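Local coordinates for 3-keto-5-aminohexanoate cleavage protein (PDB 3E02) that probably cleaves 3-keto-5-aminohexanoate or a related beta-keto acid as a zinc-binding enzyme of the TIM-barrel beta-keto acid cleavage family, at residues A[53-57]-A[58-62]; A[66-69]-A[70-74]. One frame throughout, in Å; residues are numbered along the deposited sequence.

How the contacts relate
Both contacts are local, and they follow one another along the chain on the same side of the chain's centre: contact 1 turns strand 48-54 back into strand 61-62, and contact 2 links helix 65-68 to helix 72-78. Each is partly buried, with its centre about 18 Å from the centre of the chain. Polar groups dominate contact 1, a hairpin of backbone bonds, a carboxylate, an amide and a guanidinium. Contact 2 adds a packed aromatic pair to its backbone bonds. They also touch: A53 CB lies 3.5 Å from F68 CE1, and the side chain of L67 packs against P56 and S62, so helix 65-68 lies against the hairpin.

Contact 1: residues A[53-57]-A[58-62]; sequences ARDPL and NGRPS. With EDO (1,2-ethanediol), chain I.
D55 and N58 face each other in the turn of a beta hairpin, where strand 48-54 runs out and the chain doubles back into strand 61-62. The D55 carboxylate organises the turn. With CG anti to the backbone N (chi1 179°), its OD1 swings over the following residues and accepts two N-H groups: L57 N at 2.9 Å, nearly along the C-O axis, and N58 N at 3.2 Å, from above the carboxylate plane. The first of these bonds closes an Asx turn. A second Asx turn follows, N58 OD1 taking R60 N at 3.0 Å, and the amide of N58 leans across the carboxylate with their planes 36° apart. Backbone bonds close the loop: G59 N reaches D55 O, and D55 N gives a nearly straight bond of 2.8 Å to R60 O. Further along, S62 N reaches A53 O at 3.1 Å. G59, at positive phi (73°), turns its carbonyl to the guanidinium of R54; NH1 meets G59 O at 2.9 Å in the guanidinium plane. Extended from CG to NE, the R54 chain passes close by this oxygen with CB, CG and CD, and its NE and NH2 bond to T15 OG1 and H19 O, so three of its nitrogens are held. At the outer end, a 1,2-ethanediol, probably from the crystallisation liquor, bonds through O1 to P56 O at 2.8 Å. H50 and H52, two of the zinc ligands, belong to the same strand; the hairpin is thus a loop following a metal-carrying strand of a TIM barrel.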
ATOM      1  N   ALA A  53      -6.126 -35.506 -11.572  1.00 34.80           N
ATOM      2  CA  ALA A  53      -6.857 -36.656 -12.104  1.00 33.95           C
ATOM      3  C   ALA A  53      -8.183 -36.748 -11.369  1.00 33.49           C
ATOM      4  O   ALA A  53      -8.319 -36.268 -10.228  1.00 33.25           O
ATOM      5  CB  ALA A  53      -6.060 -37.969 -11.901  1.00 33.19           C
ATOM      6  N   ARG A  54      -9.136 -37.406 -12.024  1.00 34.31           N
ATOM      7  CA  ARG A  54     -10.455 -37.658 -11.483  1.00 34.11           C
ATOM      8  C   ARG A  54     -10.882 -39.079 -11.821  1.00 34.27           C
ATOM      9  O   ARG A  54     -10.476 -39.630 -12.854  1.00 34.78           O
ATOM     10  CB  ARG A  54     -11.475 -36.688 -12.089  1.00 32.82           C
ATOM     11  CG  ARG A  54     -11.314 -35.250 -11.668  1.00 34.54           C
ATOM     12  CD  ARG A  54     -12.339 -34.359 -12.348  1.00 33.10           C
ATOM     13  NE  ARG A  54     -12.185 -32.966 -11.919  1.00 32.73           N
ATOM     14  CZ  ARG A  54     -12.739 -32.423 -10.836  1.00 33.19           C
ATOM     15  NH1 ARG A  54     -13.458 -33.131  -9.989  1.00 32.74           N
ATOM     16  NH2 ARG A  54     -12.525 -31.137 -10.572  1.00 34.36           N
ATOM     17  N   ASP A  55     -11.724 -39.642 -10.959  1.00 34.57           N
ATOM     18  CA  ASP A  55     -12.336 -40.946 -11.198  1.00 35.72           C
ATOM     19  C   ASP A  55     -13.072 -40.808 -12.543  1.00 35.52           C
ATOM     20  O   ASP A  55     -13.925 -39.910 -12.669  1.00 33.58           O
ATOM     21  CB  ASP A  55     -13.312 -41.272 -10.067  1.00 36.42           C
ATOM     22  CG  ASP A  55     -14.008 -42.603 -10.249  1.00 39.09           C
ATOM     23  OD1 ASP A  55     -14.735 -42.790 -11.245  1.00 38.36           O
ATOM     24  OD2 ASP A  55     -13.865 -43.451  -9.355  1.00 41.47           O
ATOM     25  N   PRO A  56     -12.725 -41.650 -13.546  1.00 36.15           N
ATOM     26  CA  PRO A  56     -13.355 -41.532 -14.884  1.00 36.53           C
ATOM     27  C   PRO A  56     -14.883 -41.701 -14.965  1.00 36.40           C
ATOM     28  O   PRO A  56     -15.484 -41.194 -15.905  1.00 37.14           O
ATOM     29  CB  PRO A  56     -12.667 -42.638 -15.701  1.00 36.98           C
ATOM     30  CG  PRO A  56     -11.454 -42.986 -14.954  1.00 38.82           C
ATOM     31  CD  PRO A  56     -11.740 -42.754 -13.525  1.00 36.93           C
ATOM     32  N   LEU A  57     -15.487 -42.382 -13.993  1.00 36.80           N
ATOM     33  CA  LEU A  57     -16.931 -42.629 -13.986  1.00 37.28           C
ATOM     34  C   LEU A  57     -17.745 -41.552 -13.289  1.00 37.03           C
ATOM     35  O   LEU A  57     -18.813 -41.207 -13.767  1.00 38.94           O
ATOM     36  CB  LEU A  57     -17.232 -43.980 -13.358  1.00 38.23           C
ATOM     37  CG  LEU A  57     -16.684 -45.193 -14.125  1.00 42.15           C
ATOM     38  CD1 LEU A  57     -17.031 -46.445 -13.375  1.00 41.51           C
ATOM     39  CD2 LEU A  57     -17.212 -45.281 -15.551  1.00 45.13           C
ATOM     40  N   ASN A  58     -17.253 -41.020 -12.176  1.00 34.76           N
ATOM     41  CA  ASN A  58     -18.019 -40.029 -11.404  1.00 33.97           C
ATOM     42  C   ASN A  58     -17.323 -38.699 -11.125  1.00 33.74           C
ATOM     43  O   ASN A  58     -17.885 -37.865 -10.434  1.00 33.73           O
ATOM     44  CB  ASN A  58     -18.554 -40.681 -10.101  1.00 32.70           C
ATOM     45  CG  ASN A  58     -17.455 -41.026  -9.094  1.00 33.23           C
ATOM     46  OD1 ASN A  58     -16.342 -40.512  -9.146  1.00 33.93           O
ATOM     47  ND2 ASN A  58     -17.784 -41.896  -8.161  1.00 34.99           N
ATOM     48  N   GLY A  59     -16.113 -38.504 -11.644  1.00 33.55           N
ATOM     49  CA  GLY A  59     -15.379 -37.265 -11.442  1.00 34.32           C
ATOM     50  C   GLY A  59     -14.780 -36.984 -10.070  1.00 34.50           C
ATOM     51  O   GLY A  59     -14.223 -35.899  -9.880  1.00 34.28           O
ATOM     52  N   ARG A  60     -14.864 -37.930  -9.127  1.00 35.31           N
ATOM     53  CA  ARG A  60     -14.310 -37.754  -7.776  0.50 35.17           C
ATOM     54  C   ARG A  60     -12.791 -37.542  -7.881  1.00 35.13           C
ATOM     55  O   ARG A  60     -12.130 -38.292  -8.597  1.00 35.48           O
ATOM     56  CB  ARG A  60     -14.598 -38.988  -6.901  0.50 35.38           C
ATOM     57  CG  ARG A  60     -14.227 -38.828  -5.420  0.50 36.03           C
ATOM     58  CD  ARG A  60     -14.220 -40.147  -4.643  0.50 36.90           C
ATOM     59  NE  ARG A  60     -15.524 -40.584  -4.133  0.50 39.86           N
ATOM     60  CZ  ARG A  60     -16.309 -41.560  -4.615  0.50 42.23           C
ATOM     61  NH1 ARG A  60     -15.993 -42.292  -5.697  0.50 41.98           N
ATOM     62  NH2 ARG A  60     -17.458 -41.818  -3.982  0.50 41.19           N
ATOM     63  N   PRO A  61     -12.235 -36.519  -7.188  1.00 34.17           N
ATOM     64  CA  PRO A  61     -10.773 -36.355  -7.250  1.00 34.30           C
ATOM     65  C   PRO A  61      -9.993 -37.617  -6.885  1.00 35.20           C
ATOM     66  O   PRO A  61     -10.406 -38.351  -5.988  1.00 35.15           O
ATOM     67  CB  PRO A  61     -10.509 -35.262  -6.217  1.00 34.28           C
ATOM     68  CG  PRO A  61     -11.710 -34.423  -6.273  1.00 34.22           C
ATOM     69  CD  PRO A  61     -12.838 -35.425  -6.400  1.00 34.13           C
ATOM     70  N   SER A  62      -8.916 -37.881  -7.614  1.00 36.02           N
ATOM     71  CA  SER A  62      -8.063 -39.040  -7.365  1.00 36.58           C
ATOM     72  C   SER A  62      -6.600 -38.698  -7.613  1.00 38.50           C
ATOM     73  O   SER A  62      -6.291 -38.057  -8.619  1.00 39.65           O
ATOM     74  CB  SER A  62      -8.461 -40.178  -8.293  1.00 37.58           C
ATOM     75  OG  SER A  62      -7.518 -41.231  -8.250  1.00 37.98           O
TER
HETATM   76  C1  EDO I 318     -18.165 -39.760 -16.944  1.00 64.68           C
HETATM   77  O1  EDO I 318     -16.895 -39.415 -17.509  1.00 64.62           O
HETATM   78  C2  EDO I 318     -18.672 -38.588 -16.122  1.00 64.21           C
HETATM   79  O2  EDO I 318     -18.793 -37.446 -16.985  1.00 63.83           O
HETATM   80  O   HOH W   1      -5.574 -35.429  -8.749  1.00 27.86           O
HETATM   81  O   HOH W   2     -12.848 -42.794  -6.978  1.00 64.60           O

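Contact 2: residues A[66-69]-A[70-74]; sequences DLFM and RFLPQ
F68 and F71 lie where helix 65-68 gives way to helix 72-78, and backbone bonds carry the chain through the change. F68 O accepts twice: from L72 N at 2.8 Å, nearly straight down its carbonyl bond, and from F71 N at 3.0 Å, from above the carbonyl plane. R70 N adds a more bent bond to L67 O. P73 has no N-H to offer M69 O, and its CD instead sits against that oxygen, 3.3 Å away. Aromatic packing comes next. The two phenyl groups run side by side and point the same way, their centroids 5.1 Å apart and their planes at 50°, neither stacked nor edge-to-face; F68 CD2 touches F71 CZ. F71 takes the chi1 of 58° that puts CG between its own N and carbonyl carbon, which brings the ring back against the preceding turn, so that F68 CA makes a CH-pi contact over its face, 4.0 Å from the centroid. L72 CD1 approaches F68 CB at 3.9 Å. L67 and R70 point the same way, and L67 CD2 comes obliquely to the guanidinium, 3.5 Å from NH1. Helix 31-44 meets F71, and helix 95-105 meets F68, M69 and L72. With F71 at the N-cap position of helix 72-78, this is a break between two consecutive short helices in the beta-alpha-beta crossover from strand 48-54 to strand 82-85 of the TIM barrel.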
ATOM      1  N   ASP A  66      -1.795 -44.311 -11.626  1.00 38.83           N
ATOM      2  CA  ASP A  66      -2.270 -45.032 -12.820  1.00 39.15           C
ATOM      3  C   ASP A  66      -3.181 -44.182 -13.711  1.00 38.63           C
ATOM      4  O   ASP A  66      -3.126 -44.328 -14.936  1.00 39.04           O
ATOM      5  CB  ASP A  66      -2.996 -46.341 -12.446  1.00 39.14           C
ATOM      6  CG  ASP A  66      -2.077 -47.377 -11.777  1.00 43.95           C
ATOM      7  OD1 ASP A  66      -0.828 -47.240 -11.821  1.00 44.35           O
ATOM      8  OD2 ASP A  66      -2.627 -48.349 -11.209  1.00 47.89           O
ATOM      9  N   LEU A  67      -4.016 -43.327 -13.106  1.00 38.91           N
ATOM     10  CA  LEU A  67      -4.873 -42.395 -13.860  1.00 38.64           C
ATOM     11  C   LEU A  67      -4.021 -41.333 -14.545  1.00 37.82           C
ATOM     12  O   LEU A  67      -4.281 -40.999 -15.701  1.00 37.43           O
ATOM     13  CB  LEU A  67      -5.940 -41.721 -12.974  1.00 39.09           C
ATOM     14  CG  LEU A  67      -7.110 -42.600 -12.551  1.00 39.73           C
ATOM     15  CD1 LEU A  67      -7.986 -41.853 -11.557  1.00 39.43           C
ATOM     16  CD2 LEU A  67      -7.912 -43.050 -13.785  1.00 37.28           C
ATOM     17  N   PHE A  68      -3.017 -40.808 -13.833  1.00 36.90           N
ATOM     18  CA  PHE A  68      -2.053 -39.867 -14.428  1.00 37.22           C
ATOM     19  C   PHE A  68      -1.326 -40.476 -15.632  1.00 37.27           C
ATOM     20  O   PHE A  68      -1.171 -39.813 -16.657  1.00 36.96           O
ATOM     21  CB  PHE A  68      -1.052 -39.342 -13.398  1.00 36.79           C
ATOM     22  CG  PHE A  68      -1.602 -38.269 -12.517  1.00 35.21           C
ATOM     23  CD1 PHE A  68      -2.302 -38.580 -11.362  1.00 34.75           C
ATOM     24  CD2 PHE A  68      -1.415 -36.924 -12.847  1.00 37.51           C
ATOM     25  CE1 PHE A  68      -2.815 -37.567 -10.530  1.00 35.73           C
ATOM     26  CE2 PHE A  68      -1.915 -35.911 -12.034  1.00 35.31           C
ATOM     27  CZ  PHE A  68      -2.619 -36.231 -10.872  1.00 34.34           C
HETATM   28  N   MSE A  69      -0.944 -41.754 -15.535  1.00 38.77           N
HETATM   29  CA  MSE A  69      -0.296 -42.456 -16.663  1.00 38.85           C
HETATM   30  C   MSE A  69      -1.206 -42.705 -17.867  1.00 39.23           C
HETATM   31  O   MSE A  69      -0.705 -43.101 -18.923  1.00 38.83           O
HETATM   32  CB  MSE A  69       0.401 -43.741 -16.199  1.00 40.14           C
HETATM   33  CG  MSE A  69       1.545 -43.459 -15.244  1.00 41.88           C
HETATM   34 SE   MSE A  69       2.857 -42.175 -15.968  0.75 48.54          SE
HETATM   35  CE  MSE A  69       3.556 -41.594 -14.305  1.00 43.30           C
ATOM     36  N   ARG A  70      -2.517 -42.478 -17.712  1.00 38.83           N
ATOM     37  CA  ARG A  70      -3.475 -42.539 -18.826  1.00 38.71           C
ATOM     38  C   ARG A  70      -3.622 -41.194 -19.566  1.00 37.73           C
ATOM     39  O   ARG A  70      -4.310 -41.142 -20.590  1.00 37.59           O
ATOM     40  CB  ARG A  70      -4.819 -43.090 -18.362  1.00 39.15           C
ATOM     41  CG  ARG A  70      -4.743 -44.577 -18.007  1.00 41.86           C
ATOM     42  CD  ARG A  70      -5.907 -45.067 -17.155  1.00 41.42           C
ATOM     43  NE  ARG A  70      -7.213 -44.839 -17.771  1.00 47.02           N
ATOM     44  CZ  ARG A  70      -8.385 -45.146 -17.215  1.00 46.79           C
ATOM     45  NH1 ARG A  70      -8.455 -45.707 -16.002  1.00 45.60           N
ATOM     46  NH2 ARG A  70      -9.507 -44.867 -17.882  1.00 45.51           N
ATOM     47  N   PHE A  71      -3.008 -40.118 -19.051  1.00 37.23           N
ATOM     48  CA  PHE A  71      -2.944 -38.837 -19.782  1.00 36.93           C
ATOM     49  C   PHE A  71      -1.554 -38.194 -19.950  1.00 36.39           C
ATOM     50  O   PHE A  71      -1.355 -37.474 -20.935  1.00 37.15           O
ATOM     51  CB  PHE A  71      -3.986 -37.814 -19.297  1.00 36.36           C
ATOM     52  CG  PHE A  71      -3.927 -37.457 -17.830  1.00 34.01           C
ATOM     53  CD1 PHE A  71      -3.015 -36.508 -17.358  1.00 32.60           C
ATOM     54  CD2 PHE A  71      -4.869 -37.972 -16.933  1.00 35.25           C
ATOM     55  CE1 PHE A  71      -3.004 -36.123 -15.999  1.00 33.16           C
ATOM     56  CE2 PHE A  71      -4.875 -37.588 -15.573  1.00 32.72           C
ATOM     57  CZ  PHE A  71      -3.942 -36.666 -15.107  1.00 35.49           C
ATOM     58  N   LEU A  72      -0.606 -38.444 -19.039  1.00 36.46           N
ATOM     59  CA  LEU A  72       0.742 -37.839 -19.151  1.00 36.93           C
ATOM     60  C   LEU A  72       1.517 -38.218 -20.430  1.00 37.64           C
ATOM     61  O   LEU A  72       1.926 -37.308 -21.174  1.00 36.47           O
ATOM     62  CB  LEU A  72       1.582 -38.049 -17.873  1.00 36.45           C
ATOM     63  CG  LEU A  72       1.108 -37.327 -16.607  1.00 34.93           C
ATOM     64  CD1 LEU A  72       1.946 -37.741 -15.400  1.00 34.98           C
ATOM     65  CD2 LEU A  72       1.110 -35.810 -16.769  1.00 33.65           C
ATOM     66  N   PRO A  73       1.698 -39.539 -20.718  1.00 38.23           N
ATOM     67  CA  PRO A  73       2.373 -39.909 -21.977  1.00 37.99           C
ATOM     68  C   PRO A  73       1.671 -39.347 -23.224  1.00 37.81           C
ATOM     69  O   PRO A  73       2.338 -38.890 -24.153  1.00 37.74           O
ATOM     70  CB  PRO A  73       2.316 -41.448 -21.992  1.00 38.47           C
ATOM     71  CG  PRO A  73       1.926 -41.866 -20.664  1.00 38.72           C
ATOM     72  CD  PRO A  73       1.311 -40.730 -19.937  1.00 38.78           C
ATOM     73  N   GLN A  74       0.339 -39.329 -23.198  1.00 37.59           N
ATOM     74  CA  GLN A  74      -0.474 -38.860 -24.322  1.00 38.27           C
ATOM     75  C   GLN A  74      -0.276 -37.363 -24.534  1.00 38.25           C
ATOM     76  O   GLN A  74      -0.132 -36.916 -25.670  1.00 38.95           O
ATOM     77  CB  GLN A  74      -1.964 -39.168 -24.109  1.00 39.39           C
ATOM     78  CG  GLN A  74      -2.352 -40.662 -24.055  1.00 38.67           C
ATOM     79  CD  GLN A  74      -1.962 -41.392 -22.775  1.00 41.22           C
ATOM     80  OE1 GLN A  74      -1.491 -40.789 -21.813  1.00 41.37           O
ATOM     81  NE2 GLN A  74      -2.135 -42.705 -22.769  1.00 45.22           N
TER